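Local atomic coordinates of glutaconate CoA-transferase subunit A (Acidaminococcus fermentans, PDB entry 1POI), a protein that transfers coenzyme A from acetyl-CoA to (R)-2-hydroxyglutarate and related acids such as glutaconate, a step of glutamate degradation by the hydroxyglutarate pathway. Residues A[58-71]-A[85-99]. Residues are numbered along the deposited sequence; the frame is centred on the assembly and turned at random.
Sequences DMLIGNGRVKAYIN and RFRKWFEAGKLTMED
Trp89 lies against the end of helix 55-62, in the beta-alpha-beta crossover that joins strand 66-71 through helix 84-92 to its parallel neighbour 96-99 in the Rossmann-like CoA-transferase sheet. Strand 96-99 is one of the two outermost strands within this chain; the axes of 58-62 and 85-92 approach to 8.7 Å at 35°. From CB outward, Trp89 first meets Ile61: CB lies 4.0 Å from Ile61 CG2, with CG close to the same methyl. With CG beside the backbone N (chi1 -78°), the indole extends against the helix end. NE1 lies by Gly62 CA, which sits off-centre over the five-membered ring as a CH-pi contact; CE2 and CZ2 turn to Gly62 O, 3.0 Å from CZ2. CE3 and CZ3 lie by Ile61 O, over the same face and 3.4 Å from CZ3, and CH2 reaches the backbone N of Gly64, whose positive phi closes the helix in a Schellman motif. Lys94 CE covers the opposite face. An alanine in place of Trp89 would probably open a gap beside Gly62 and leave the Lys94 chain without its flat support. From helix 55-62, Asp58 OD1 accepts a hydrogen bond from Phe86 N (2.8 Å) on its syn side, while OD2 is bonded to Tyr263. Ile61 CD1 lies over the centre of the Tyr69 ring and meets the Phe86 ring at its edge; the two aromatic rings touch rim to rim, planes 72° apart. Thr96 OG1 donates to Lys67 O at 2.7 Å. Asp99 OD2 is hydrogen-bonded to an aromatic side chain and salt-bridged to a basic one, both on the chain of another protein, while Asn71 ND2 gives Asp99 OD1 an almost straight bond, 3.1 Å long.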
loop_
_atom_site.group_PDB
_atom_site.type_symbol
_atom_site.label_atom_id
_atom_site.label_comp_id
_atom_site.label_asym_id
_atom_site.label_seq_id
_atom_site.Cartn_x
_atom_site.Cartn_y
_atom_site.Cartn_z
ATOM N N ASP A 58 -9.698 -36.032 -6.221
ATOM C CA ASP A 58 -10.005 -37.265 -5.511
ATOM C C ASP A 58 -11.498 -37.395 -5.391
ATOM O O ASP A 58 -12.063 -38.454 -5.636
ATOM C CB ASP A 58 -9.422 -37.278 -4.118
ATOM C CG ASP A 58 -9.256 -38.675 -3.588
ATOM O OD1 ASP A 58 -8.614 -39.474 -4.296
ATOM O OD2 ASP A 58 -9.747 -38.981 -2.473
ATOM N N MET A 59 -12.153 -36.311 -5.023
ATOM C CA MET A 59 -13.584 -36.364 -4.879
ATOM C C MET A 59 -14.277 -36.729 -6.191
ATOM O O MET A 59 -15.138 -37.610 -6.203
ATOM C CB MET A 59 -14.092 -35.074 -4.263
ATOM C CG MET A 59 -13.588 -34.896 -2.832
ATOM S SD MET A 59 -14.299 -33.438 -2.093
ATOM C CE MET A 59 -15.869 -34.017 -1.643
ATOM N N LEU A 60 -13.839 -36.137 -7.303
ATOM C CA LEU A 60 -14.413 -36.430 -8.618
ATOM C C LEU A 60 -14.195 -37.905 -8.977
ATOM O O LEU A 60 -15.137 -38.599 -9.360
ATOM C CB LEU A 60 -13.785 -35.538 -9.697
ATOM C CG LEU A 60 -14.043 -34.029 -9.596
ATOM C CD1 LEU A 60 -13.242 -33.266 -10.654
ATOM C CD2 LEU A 60 -15.540 -33.742 -9.701
ATOM N N ILE A 61 -12.964 -38.388 -8.835
ATOM C CA ILE A 61 -12.642 -39.780 -9.141
ATOM C C ILE A 61 -13.492 -40.750 -8.312
ATOM O O ILE A 61 -14.216 -41.578 -8.873
ATOM C CB ILE A 61 -11.163 -40.071 -8.884
ATOM C CG1 ILE A 61 -10.294 -39.260 -9.834
ATOM C CG2 ILE A 61 -10.880 -41.545 -9.038
ATOM C CD1 ILE A 61 -8.831 -39.401 -9.550
ATOM N N GLY A 62 -13.406 -40.634 -6.988
ATOM C CA GLY A 62 -14.164 -41.484 -6.090
ATOM C C GLY A 62 -15.650 -41.474 -6.379
ATOM O O GLY A 62 -16.318 -42.480 -6.165
ATOM N N ASN A 63 -16.185 -40.330 -6.791
ATOM C CA ASN A 63 -17.595 -40.243 -7.157
ATOM C C ASN A 63 -17.776 -40.693 -8.629
ATOM O O ASN A 63 -18.759 -40.339 -9.297
ATOM C CB ASN A 63 -18.111 -38.816 -6.996
ATOM C CG ASN A 63 -18.477 -38.480 -5.557
ATOM O OD1 ASN A 63 -19.643 -38.611 -5.145
ATOM N ND2 ASN A 63 -17.495 -37.999 -4.793
ATOM N N GLY A 64 -16.811 -41.451 -9.139
ATOM C CA GLY A 64 -16.869 -41.939 -10.510
ATOM C C GLY A 64 -17.189 -40.963 -11.636
ATOM O O GLY A 64 -17.803 -41.372 -12.634
ATOM N N ARG A 65 -16.744 -39.707 -11.515
ATOM C CA ARG A 65 -16.994 -38.690 -12.540
ATOM C C ARG A 65 -15.853 -38.472 -13.544
ATOM O O ARG A 65 -15.883 -37.493 -14.289
ATOM C CB ARG A 65 -17.313 -37.329 -11.913
ATOM C CG ARG A 65 -18.282 -37.339 -10.769
ATOM C CD ARG A 65 -19.700 -37.642 -11.155
ATOM N NE ARG A 65 -20.552 -37.698 -9.956
ATOM C CZ ARG A 65 -21.403 -36.737 -9.593
ATOM N NH1 ARG A 65 -21.528 -35.646 -10.331
ATOM N NH2 ARG A 65 -22.112 -36.842 -8.478
ATOM N N VAL A 66 -14.896 -39.379 -13.635
ATOM C CA VAL A 66 -13.785 -39.160 -14.546
ATOM C C VAL A 66 -13.582 -40.315 -15.526
ATOM O O VAL A 66 -13.356 -41.465 -15.120
ATOM C CB VAL A 66 -12.491 -38.861 -13.737
ATOM C CG1 VAL A 66 -11.297 -38.735 -14.646
ATOM C CG2 VAL A 66 -12.663 -37.573 -12.935
ATOM N N LYS A 67 -13.645 -39.980 -16.818
ATOM C CA LYS A 67 -13.521 -40.933 -17.930
ATOM C C LYS A 67 -12.061 -41.276 -18.149
ATOM O O LYS A 67 -11.688 -42.435 -18.258
ATOM C CB LYS A 67 -14.141 -40.299 -19.182
ATOM C CG LYS A 67 -14.395 -41.241 -20.352
ATOM C CD LYS A 67 -15.115 -40.544 -21.523
ATOM C CE LYS A 67 -14.202 -39.571 -22.279
ATOM N NZ LYS A 67 -14.795 -39.075 -23.586
ATOM N N ALA A 68 -11.228 -40.246 -18.183
ATOM C CA ALA A 68 -9.790 -40.401 -18.350
ATOM C C ALA A 68 -9.164 -39.289 -17.517
ATOM O O ALA A 68 -9.677 -38.154 -17.489
ATOM C CB ALA A 68 -9.411 -40.243 -19.804
ATOM N N TYR A 69 -8.067 -39.609 -16.848
ATOM C CA TYR A 69 -7.385 -38.661 -15.980
ATOM C C TYR A 69 -5.910 -38.627 -16.361
ATOM O O TYR A 69 -5.266 -39.688 -16.444
ATOM C CB TYR A 69 -7.570 -39.145 -14.541
ATOM C CG TYR A 69 -6.867 -38.362 -13.471
ATOM C CD1 TYR A 69 -7.182 -37.016 -13.222
ATOM C CD2 TYR A 69 -5.900 -38.978 -12.675
ATOM C CE1 TYR A 69 -6.543 -36.312 -12.196
ATOM C CE2 TYR A 69 -5.265 -38.292 -11.660
ATOM C CZ TYR A 69 -5.584 -36.966 -11.419
ATOM O OH TYR A 69 -4.944 -36.321 -10.388
ATOM N N ILE A 70 -5.402 -37.426 -16.665
ATOM C CA ILE A 70 -4.001 -37.247 -17.069
ATOM C C ILE A 70 -3.273 -36.871 -15.776
ATOM O O ILE A 70 -3.479 -35.796 -15.211
ATOM C CB ILE A 70 -3.833 -36.148 -18.209
ATOM C CG1 ILE A 70 -4.902 -36.306 -19.315
ATOM C CG2 ILE A 70 -2.450 -36.258 -18.859
ATOM C CD1 ILE A 70 -4.981 -37.682 -19.952
ATOM N N ASN A 71 -2.350 -37.722 -15.372
ATOM C CA ASN A 71 -1.701 -37.566 -14.088
ATOM C C ASN A 71 -0.196 -37.351 -13.954
ATOM O O ASN A 71 0.627 -37.966 -14.671
ATOM C CB ASN A 71 -2.086 -38.791 -13.252
ATOM C CG ASN A 71 -1.707 -38.653 -11.814
ATOM O OD1 ASN A 71 -2.364 -37.922 -11.064
ATOM N ND2 ASN A 71 -0.633 -39.333 -11.413
ATOM N N ARG A 85 -9.099 -42.388 -2.804
ATOM C CA ARG A 85 -10.080 -42.784 -3.815
ATOM C C ARG A 85 -9.313 -42.993 -5.116
ATOM O O ARG A 85 -9.524 -43.971 -5.833
ATOM C CB ARG A 85 -11.141 -41.703 -4.015
ATOM C CG ARG A 85 -12.401 -41.812 -3.143
ATOM C CD ARG A 85 -12.294 -42.834 -2.017
ATOM N NE ARG A 85 -12.572 -44.199 -2.435
ATOM C CZ ARG A 85 -11.968 -45.272 -1.926
ATOM N NH1 ARG A 85 -11.047 -45.155 -0.981
ATOM N NH2 ARG A 85 -12.300 -46.481 -2.351
ATOM N N PHE A 86 -8.372 -42.087 -5.362
ATOM C CA PHE A 86 -7.502 -42.092 -6.527
ATOM C C PHE A 86 -6.732 -43.416 -6.640
ATOM O O PHE A 86 -6.966 -44.171 -7.564
ATOM C CB PHE A 86 -6.554 -40.858 -6.445
ATOM C CG PHE A 86 -5.293 -40.964 -7.276
ATOM C CD1 PHE A 86 -5.308 -40.672 -8.633
ATOM C CD2 PHE A 86 -4.097 -41.386 -6.700
ATOM C CE1 PHE A 86 -4.148 -40.806 -9.407
ATOM C CE2 PHE A 86 -2.940 -41.521 -7.459
ATOM C CZ PHE A 86 -2.967 -41.232 -8.816
ATOM N N ARG A 87 -5.874 -43.746 -5.678
ATOM C CA ARG A 87 -5.107 -44.985 -5.779
ATOM C C ARG A 87 -5.943 -46.249 -5.700
ATOM O O ARG A 87 -5.500 -47.314 -6.124
ATOM C CB ARG A 87 -3.973 -45.030 -4.750
ATOM C CG ARG A 87 -4.411 -45.120 -3.297
ATOM C CD ARG A 87 -3.871 -46.399 -2.612
ATOM N NE ARG A 87 -2.408 -46.471 -2.530
ATOM C CZ ARG A 87 -1.655 -45.773 -1.670
ATOM N NH1 ARG A 87 -2.220 -44.924 -0.804
ATOM N NH2 ARG A 87 -0.331 -45.952 -1.645
ATOM N N LYS A 88 -7.158 -46.139 -5.174
ATOM C CA LYS A 88 -8.032 -47.303 -5.056
ATOM C C LYS A 88 -8.683 -47.596 -6.400
ATOM O O LYS A 88 -8.605 -48.714 -6.920
ATOM C CB LYS A 88 -9.101 -47.085 -3.973
ATOM C CG LYS A 88 -9.784 -48.360 -3.515
ATOM C CD LYS A 88 -8.778 -49.485 -3.249
ATOM C CE LYS A 88 -8.743 -50.506 -4.396
ATOM N NZ LYS A 88 -7.526 -51.383 -4.330
ATOM N N TRP A 89 -9.311 -46.586 -6.977
ATOM C CA TRP A 89 -9.931 -46.779 -8.262
ATOM C C TRP A 89 -8.922 -47.175 -9.320
ATOM O O TRP A 89 -9.205 -48.028 -10.153
ATOM C CB TRP A 89 -10.683 -45.544 -8.675
ATOM C CG TRP A 89 -11.966 -45.436 -7.989
ATOM C CD1 TRP A 89 -12.192 -45.549 -6.654
ATOM C CD2 TRP A 89 -13.225 -45.161 -8.596
ATOM N NE1 TRP A 89 -13.525 -45.350 -6.385
ATOM C CE2 TRP A 89 -14.182 -45.110 -7.564
ATOM C CE3 TRP A 89 -13.639 -44.944 -9.920
ATOM C CZ2 TRP A 89 -15.532 -44.852 -7.812
ATOM C CZ3 TRP A 89 -14.978 -44.684 -10.164
ATOM C CH2 TRP A 89 -15.908 -44.640 -9.120
ATOM N N PHE A 90 -7.735 -46.585 -9.301
ATOM C CA PHE A 90 -6.753 -46.989 -10.296
ATOM C C PHE A 90 -6.330 -48.434 -10.012
ATOM O O PHE A 90 -6.207 -49.242 -10.941
ATOM C CB PHE A 90 -5.528 -46.070 -10.329
ATOM C CG PHE A 90 -4.488 -46.511 -11.318
ATOM C CD1 PHE A 90 -4.681 -46.320 -12.676
ATOM C CD2 PHE A 90 -3.347 -47.167 -10.900
ATOM C CE1 PHE A 90 -3.756 -46.780 -13.609
ATOM C CE2 PHE A 90 -2.404 -47.637 -11.833
ATOM C CZ PHE A 90 -2.614 -47.441 -13.185
ATOM N N GLU A 91 -6.109 -48.755 -8.736
ATOM C CA GLU A 91 -5.722 -50.106 -8.346
ATOM C C GLU A 91 -6.833 -51.099 -8.667
ATOM O O GLU A 91 -6.582 -52.264 -8.945
ATOM C CB GLU A 91 -5.409 -50.163 -6.866
ATOM C CG GLU A 91 -3.923 -50.074 -6.545
ATOM C CD GLU A 91 -3.630 -49.923 -5.048
ATOM O OE1 GLU A 91 -4.536 -50.169 -4.205
ATOM O OE2 GLU A 91 -2.484 -49.553 -4.720
ATOM N N ALA A 92 -8.066 -50.633 -8.642
ATOM C CA ALA A 92 -9.189 -51.499 -8.944
ATOM C C ALA A 92 -9.306 -51.771 -10.458
ATOM O O ALA A 92 -9.839 -52.801 -10.876
ATOM C CB ALA A 92 -10.471 -50.861 -8.421
ATOM N N GLY A 93 -8.760 -50.868 -11.267
ATOM C CA GLY A 93 -8.856 -51.002 -12.703
ATOM C C GLY A 93 -10.140 -50.314 -13.129
ATOM O O GLY A 93 -10.674 -50.590 -14.193
ATOM N N LYS A 94 -10.600 -49.370 -12.315
ATOM C CA LYS A 94 -11.829 -48.638 -12.569
ATOM C C LYS A 94 -11.634 -47.215 -13.056
ATOM O O LYS A 94 -12.597 -46.456 -13.117
ATOM C CB LYS A 94 -12.656 -48.576 -11.292
ATOM C CG LYS A 94 -12.873 -49.908 -10.630
ATOM C CD LYS A 94 -14.197 -49.913 -9.875
ATOM C CE LYS A 94 -14.201 -48.924 -8.734
ATOM N NZ LYS A 94 -15.585 -48.615 -8.258
ATOM N N LEU A 95 -10.392 -46.823 -13.328
ATOM C CA LEU A 95 -10.094 -45.464 -13.793
ATOM C C LEU A 95 -9.106 -45.503 -14.957
ATOM O O LEU A 95 -8.097 -46.222 -14.885
ATOM C CB LEU A 95 -9.483 -44.653 -12.643
ATOM C CG LEU A 95 -8.836 -43.290 -12.919
ATOM C CD1 LEU A 95 -9.937 -42.240 -13.138
ATOM C CD2 LEU A 95 -7.902 -42.905 -11.755
ATOM N N THR A 96 -9.433 -44.783 -16.038
ATOM C CA THR A 96 -8.574 -44.690 -17.235
ATOM C C THR A 96 -7.567 -43.595 -16.883
ATOM O O THR A 96 -7.952 -42.429 -16.715
ATOM C CB THR A 96 -9.354 -44.194 -18.516
ATOM O OG1 THR A 96 -10.616 -44.860 -18.653
ATOM C CG2 THR A 96 -8.536 -44.458 -19.758
ATOM N N MET A 97 -6.284 -43.916 -16.873
ATOM C CA MET A 97 -5.306 -42.901 -16.480
ATOM C C MET A 97 -3.938 -42.915 -17.148
ATOM O O MET A 97 -3.312 -43.968 -17.299
ATOM C CB MET A 97 -5.092 -42.991 -14.963
ATOM C CG MET A 97 -4.076 -42.012 -14.400
ATOM S SD MET A 97 -3.766 -42.309 -12.691
ATOM C CE MET A 97 -2.300 -43.242 -12.845
ATOM N N GLU A 98 -3.444 -41.722 -17.465
ATOM C CA GLU A 98 -2.124 -41.574 -18.075
ATOM C C GLU A 98 -1.201 -40.846 -17.088
ATOM O O GLU A 98 -1.654 -40.044 -16.276
ATOM C CB GLU A 98 -2.217 -40.772 -19.383
ATOM C CG GLU A 98 -0.962 -40.810 -20.233
ATOM C CD GLU A 98 -0.423 -42.225 -20.466
ATOM O OE1 GLU A 98 0.302 -42.737 -19.597
ATOM O OE2 GLU A 98 -0.700 -42.832 -21.519
ATOM N N ASP A 99 0.084 -41.153 -17.149
ATOM C CA ASP A 99 1.081 -40.524 -16.304
ATOM C C ASP A 99 2.075 -39.753 -17.137
ATOM O O ASP A 99 2.705 -40.315 -18.035
ATOM C CB ASP A 99 1.916 -41.572 -15.569
ATOM C CG ASP A 99 1.364 -41.930 -14.224
ATOM O OD1 ASP A 99 0.934 -41.018 -13.465
ATOM O OD2 ASP A 99 1.385 -43.144 -13.935
#